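Long-range contact in ribosome maturation protein SDO1 homolog (Methanothermobacter thermautotrophicus, PDB 2WBM), which probably binds RNA and takes part in ribosome maturation, as a flexible archaeal member of the SDO1/SBDS family: residues Ala129-Pro140 against Ile226-Phe234. Sequence-based numbering, arbitrary orientation. Where two conformers were deposited one is given.
Sequences AREAINPQNGLP and IPGGLQDSF
Ala129 O meets Gly229 CA at 3.1 Å in a CA-H...O contact, and one residue on Arg130 O accepts a weak, bent bond from Gly229 N (2.8 Å). Carbonyls near the C-terminal end of helix 110-131 thus rest on the 3-10 turn 228-230, where Gly229, with no side chain, comes up against both oxygens through its own backbone. With CG swung away from its backbone N, Arg130 lays its aliphatic chain alongside Leu230, both pointing the same way, CG 3.9 Å from Leu230 CD1. Glu131 folds back at chi2 (-69°), bringing its carboxylate against the ring of Pro227, OE1 3.5 Å from CB, while Lys127 and Lys184 hold its two oxygens in salt bridges. Ile133 sets CG2 on Gly228 CA; its strand, 132-133, pairs antiparallel with strand 181-191, which also pairs with strand 220-227, so domain II and the C-terminal domain meet within one sheet. Beyond the loop 134-139, which contains Asx turns at Asn134 and Asn137, Gly138 O takes a straight bond from Gln231 NE2 (2.9 Å, 179°), with the acceptor in the plane of the glutamine amide. Pro140 then lies against the 3-10 turn, CB 3.5 Å from Gly229 O, its ring crossing the Gln231 side chain at about a right angle. Because the same NE2 also donates to Gly228 O, two carbonyls fix the amide's rotation, adding a directed polar link to the surrounding nonpolar and backbone contacts.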
ATOM      1  N   ALA A 129       6.457 -10.065  -0.250  1.00 12.22           N
ATOM      2  CA  ALA A 129       6.362 -11.454  -0.711  1.00 12.17           C
ATOM      3  C   ALA A 129       5.892 -11.531  -2.162  1.00 11.29           C
ATOM      4  O   ALA A 129       6.314 -12.416  -2.895  1.00  9.78           O
ATOM      5  CB  ALA A 129       5.429 -12.258   0.169  1.00 12.01           C
ATOM      6  N   ARG A 130       5.014 -10.607  -2.548  1.00  9.96           N
ATOM      7  CA  ARG A 130       4.481 -10.530  -3.910  1.00  9.81           C
ATOM      8  C   ARG A 130       5.551 -10.091  -4.920  1.00 10.15           C
ATOM      9  O   ARG A 130       5.652 -10.657  -6.018  1.00  8.22           O
ATOM     10  CB  ARG A 130       3.296  -9.562  -3.897  1.00 11.39           C
ATOM     11  CG  ARG A 130       2.710  -9.125  -5.216  1.00 15.74           C
ATOM     12  CD  ARG A 130       1.638  -8.062  -4.892  1.00 23.97           C
ATOM     13  NE  ARG A 130       0.707  -8.534  -3.853  1.00 29.21           N
ATOM     14  CZ  ARG A 130       0.288  -7.822  -2.801  1.00 36.62           C
ATOM     15  NH1 ARG A 130       0.704  -6.576  -2.602  1.00 35.95           N
ATOM     16  NH2 ARG A 130      -0.552  -8.366  -1.928  1.00 36.54           N
ATOM     17  N   GLU A 131       6.355  -9.092  -4.553  1.00 10.00           N
ATOM     18  CA  GLU A 131       7.261  -8.478  -5.530  1.00 11.35           C
ATOM     19  C   GLU A 131       8.644  -9.107  -5.567  1.00 11.17           C
ATOM     20  O   GLU A 131       9.360  -8.969  -6.557  1.00 12.89           O
ATOM     21  CB  GLU A 131       7.387  -6.967  -5.290  1.00 12.39           C
ATOM     22  CG  GLU A 131       6.064  -6.188  -5.304  1.00 13.80           C
ATOM     23  CD  GLU A 131       5.406  -6.094  -6.683  1.00 16.26           C
ATOM     24  OE1 GLU A 131       6.076  -6.293  -7.727  1.00 18.67           O
ATOM     25  OE2 GLU A 131       4.196  -5.809  -6.720  1.00 21.47           O
ATOM     26  N   ALA A 132       9.021  -9.788  -4.492  1.00 10.17           N
ATOM     27  CA  ALA A 132      10.411 -10.206  -4.308  1.00 11.46           C
ATOM     28  C   ALA A 132      10.732 -11.588  -4.865  1.00 11.73           C
ATOM     29  O   ALA A 132       9.859 -12.453  -4.983  1.00 12.13           O
ATOM     30  CB  ALA A 132      10.797 -10.149  -2.847  1.00 11.55           C
ATOM     31  N   ILE A 133      11.998 -11.771  -5.221  1.00 11.82           N
ATOM     32  CA  ILE A 133      12.556 -13.101  -5.442  1.00 13.17           C
ATOM     33  C   ILE A 133      13.843 -13.237  -4.647  1.00 14.20           C
ATOM     34  O   ILE A 133      14.396 -12.248  -4.170  1.00 14.98           O
ATOM     35  CB  ILE A 133      12.863 -13.380  -6.928  1.00 14.83           C
ATOM     36  CG1 ILE A 133      13.923 -12.399  -7.461  1.00 16.26           C
ATOM     37  CG2 ILE A 133      11.568 -13.363  -7.751  1.00 13.44           C
ATOM     38  CD1 ILE A 133      14.623 -12.865  -8.743  1.00 21.25           C
ATOM     39  N   ASN A 134      14.285 -14.476  -4.485  1.00 14.14           N
ATOM     40  CA  ASN A 134      15.614 -14.784  -4.013  1.00 16.47           C
ATOM     41  C   ASN A 134      16.497 -14.737  -5.260  1.00 18.31           C
ATOM     42  O   ASN A 134      16.342 -15.578  -6.144  1.00 17.59           O
ATOM     43  CB  ASN A 134      15.607 -16.191  -3.402  1.00 15.01           C
ATOM     44  CG  ASN A 134      16.961 -16.620  -2.872  1.00 19.94           C
ATOM     45  OD1 ASN A 134      18.005 -16.133  -3.308  1.00 18.51           O
ATOM     46  ND2 ASN A 134      16.948 -17.558  -1.934  1.00 19.55           N
ATOM     47  N   PRO A 135      17.403 -13.737  -5.355  1.00 20.61           N
ATOM     48  CA  PRO A 135      18.206 -13.613  -6.581  1.00 21.23           C
ATOM     49  C   PRO A 135      19.145 -14.793  -6.834  1.00 21.99           C
ATOM     50  O   PRO A 135      19.618 -14.955  -7.961  1.00 22.55           O
ATOM     51  CB  PRO A 135      19.003 -12.318  -6.370  1.00 22.18           C
ATOM     52  CG  PRO A 135      18.952 -12.054  -4.901  1.00 23.19           C
ATOM     53  CD  PRO A 135      17.648 -12.620  -4.426  1.00 21.20           C
ATOM     54  N   GLN A 136      19.386 -15.615  -5.812  1.00 20.89           N
ATOM     55  CA  GLN A 136      20.265 -16.784  -5.949  1.00 21.28           C
ATOM     56  C   GLN A 136      19.652 -17.934  -6.762  1.00 20.26           C
ATOM     57  O   GLN A 136      20.373 -18.672  -7.430  1.00 20.39           O
ATOM     58  CB  GLN A 136      20.701 -17.303  -4.580  1.00 22.03           C
ATOM     59  CG  GLN A 136      21.499 -16.308  -3.746  1.00 25.85           C
ATOM     60  CD  GLN A 136      21.786 -16.815  -2.340  1.00 31.45           C
ATOM     61  OE1 GLN A 136      21.171 -17.775  -1.867  1.00 34.62           O
ATOM     62  NE2 GLN A 136      22.722 -16.165  -1.662  1.00 33.91           N
ATOM     63  N   ASN A 137      18.332 -18.094  -6.694  1.00 17.68           N
ATOM     64  CA  ASN A 137      17.661 -19.177  -7.412  1.00 17.32           C
ATOM     65  C   ASN A 137      16.464 -18.728  -8.258  1.00 16.59           C
ATOM     66  O   ASN A 137      15.869 -19.541  -8.966  1.00 15.81           O
ATOM     67  CB  ASN A 137      17.254 -20.306  -6.452  1.00 16.37           C
ATOM     68  CG  ASN A 137      16.293 -19.850  -5.358  1.00 20.62           C
ATOM     69  OD1 ASN A 137      15.678 -18.778  -5.436  1.00 14.57           O
ATOM     70  ND2 ASN A 137      16.156 -20.677  -4.329  1.00 20.76           N
ATOM     71  N   GLY A 138      16.117 -17.443  -8.167  1.00 16.35           N
ATOM     72  CA  GLY A 138      15.003 -16.867  -8.930  1.00 15.97           C
ATOM     73  C   GLY A 138      13.614 -17.139  -8.369  1.00 16.40           C
ATOM     74  O   GLY A 138      12.607 -16.743  -8.976  1.00 16.88           O
ATOM     75  N   LEU A 139      13.556 -17.795  -7.212  1.00 15.50           N
ATOM     76  CA  LEU A 139      12.290 -18.243  -6.617  1.00 15.06           C
ATOM     77  C   LEU A 139      11.668 -17.226  -5.643  1.00 13.49           C
ATOM     78  O   LEU A 139      12.371 -16.361  -5.117  1.00 14.43           O
ATOM     79  CB  LEU A 139      12.488 -19.586  -5.906  1.00 14.99           C
ATOM     80  CG  LEU A 139      12.951 -20.768  -6.761  1.00 19.88           C
ATOM     81  CD1 LEU A 139      13.240 -21.982  -5.884  1.00 19.27           C
ATOM     82  CD2 LEU A 139      11.933 -21.102  -7.857  1.00 19.34           C
ATOM     83  N   PRO A 140      10.346 -17.339  -5.401  1.00 12.72           N
ATOM     84  CA  PRO A 140       9.648 -16.475  -4.442  1.00 11.06           C
ATOM     85  C   PRO A 140      10.039 -16.765  -2.997  1.00 12.64           C
ATOM     86  O   PRO A 140      10.457 -17.877  -2.684  1.00 13.53           O
ATOM     87  CB  PRO A 140       8.174 -16.867  -4.632  1.00 12.17           C
ATOM     88  CG  PRO A 140       8.105 -17.531  -5.953  1.00 10.85           C
ATOM     89  CD  PRO A 140       9.406 -18.259  -6.069  1.00 12.70           C
ATOM     90  N   ILE A 226       4.848 -11.018 -14.489  1.00 12.51           N
ATOM     91  CA  ILE A 226       4.268 -10.995 -13.147  1.00 13.02           C
ATOM     92  C   ILE A 226       5.292 -10.524 -12.112  1.00 13.90           C
ATOM     93  O   ILE A 226       6.505 -10.641 -12.341  1.00 13.90           O
ATOM     94  CB  ILE A 226       3.703 -12.377 -12.728  1.00 12.60           C
ATOM     95  CG1 ILE A 226       4.806 -13.451 -12.690  1.00 13.04           C
ATOM     96  CG2 ILE A 226       2.580 -12.811 -13.695  1.00 14.88           C
ATOM     97  CD1 ILE A 226       4.397 -14.731 -11.964  1.00 14.79           C
ATOM     98  N   PRO A 227       4.810  -9.979 -10.971  1.00 14.09           N
ATOM     99  CA  PRO A 227       5.689  -9.769  -9.826  1.00 12.20           C
ATOM    100  C   PRO A 227       6.337 -11.099  -9.488  1.00 10.87           C
ATOM    101  O   PRO A 227       5.660 -12.124  -9.477  1.00 12.36           O
ATOM    102  CB  PRO A 227       4.713  -9.336  -8.722  1.00 12.02           C
ATOM    103  CG  PRO A 227       3.647  -8.619  -9.479  1.00 13.67           C
ATOM    104  CD  PRO A 227       3.446  -9.484 -10.695  1.00 15.27           C
ATOM    105  N   GLY A 228       7.643 -11.099  -9.259  1.00 11.31           N
ATOM    106  CA  GLY A 228       8.373 -12.361  -9.131  1.00  8.97           C
ATOM    107  C   GLY A 228       7.940 -13.269  -7.995  1.00  9.85           C
ATOM    108  O   GLY A 228       8.124 -14.488  -8.067  1.00 10.94           O
ATOM    109  N   GLY A 229       7.379 -12.689  -6.935  1.00  7.76           N
ATOM    110  CA  GLY A 229       6.960 -13.464  -5.767  1.00  8.37           C
ATOM    111  C   GLY A 229       5.674 -14.245  -5.978  1.00  6.99           C
ATOM    112  O   GLY A 229       5.283 -15.023  -5.103  1.00  9.47           O
ATOM    113  N   LEU A 230       5.020 -14.029  -7.122  1.00  8.85           N
ATOM    114  CA  LEU A 230       3.738 -14.682  -7.435  1.00 11.23           C
ATOM    115  C   LEU A 230       3.848 -15.922  -8.327  1.00 12.78           C
ATOM    116  O   LEU A 230       2.824 -16.463  -8.761  1.00 12.54           O
ATOM    117  CB  LEU A 230       2.761 -13.686  -8.075  1.00 10.38           C
ATOM    118  CG  LEU A 230       2.270 -12.580  -7.133  1.00 10.09           C
ATOM    119  CD1 LEU A 230       1.390 -11.605  -7.881  1.00 12.18           C
ATOM    120  CD2 LEU A 230       1.548 -13.152  -5.930  1.00 12.53           C
ATOM    121  N   GLN A 231       5.071 -16.375  -8.591  1.00 13.12           N
ATOM    122  CA  GLN A 231       5.282 -17.504  -9.520  1.00 14.48           C
ATOM    123  C   GLN A 231       4.467 -18.744  -9.142  1.00 14.65           C
ATOM    124  O   GLN A 231       3.825 -19.352 -10.004  1.00 15.49           O
ATOM    125  CB  GLN A 231       6.763 -17.863  -9.617  1.00 13.90           C
ATOM    126  CG  GLN A 231       7.614 -16.820 -10.321  1.00 14.54           C
ATOM    127  CD  GLN A 231       9.089 -17.114 -10.181  1.00 16.16           C
ATOM    128  OE1 GLN A 231       9.599 -18.077 -10.760  1.00 17.28           O
ATOM    129  NE2 GLN A 231       9.786 -16.300  -9.397  1.00 14.27           N
ATOM    130  N   ASP A 232       4.477 -19.105  -7.860  1.00 13.35           N
ATOM    131  CA  ASP A 232       3.776 -20.311  -7.409  1.00 14.45           C
ATOM    132  C   ASP A 232       2.259 -20.133  -7.347  1.00 14.22           C
ATOM    133  O   ASP A 232       1.517 -21.039  -7.730  1.00 13.57           O
ATOM    134  CB  ASP A 232       4.338 -20.819  -6.076  1.00 15.20           C
ATOM    135  CG  ASP A 232       5.799 -21.240  -6.185  1.00 20.90           C
ATOM    136  OD1 ASP A 232       6.180 -21.832  -7.221  1.00 23.66           O
ATOM    137  OD2 ASP A 232       6.567 -20.980  -5.238  1.00 25.93           O
ATOM    138  N   SER A 233       1.800 -18.976  -6.869  1.00 13.03           N
ATOM    139  CA  SER A 233       0.372 -18.662  -6.814  0.50 14.37           C
ATOM    140  C   SER A 233      -0.230 -18.636  -8.223  1.00 13.50           C
ATOM    141  O   SER A 233      -1.352 -19.088  -8.450  1.00 12.27           O
ATOM    142  CB  SER A 233       0.158 -17.317  -6.113  0.50 15.34           C
ATOM    143  OG  SER A 233      -1.181 -16.883  -6.231  0.50 18.93           O
ATOM    144  N   PHE A 234       0.538 -18.090  -9.162  1.00 11.79           N
ATOM    145  CA  PHE A 234       0.121 -17.983 -10.564  1.00 13.10           C
ATOM    146  C   PHE A 234      -0.086 -19.367 -11.157  1.00 14.48           C
ATOM    147  O   PHE A 234      -1.132 -19.644 -11.769  1.00 14.46           O
ATOM    148  CB  PHE A 234       1.174 -17.216 -11.360  1.00 11.63           C
ATOM    149  CG  PHE A 234       0.773 -16.893 -12.787  1.00 15.34           C
ATOM    150  CD1 PHE A 234      -0.478 -16.348 -13.077  1.00 17.83           C
ATOM    151  CD2 PHE A 234       1.666 -17.105 -13.832  1.00 16.28           C
ATOM    152  CE1 PHE A 234      -0.835 -16.020 -14.399  1.00 19.21           C
ATOM    153  CE2 PHE A 234       1.313 -16.781 -15.165  1.00 18.12           C
ATOM    154  CZ  PHE A 234       0.064 -16.227 -15.439  1.00 15.95           C
TER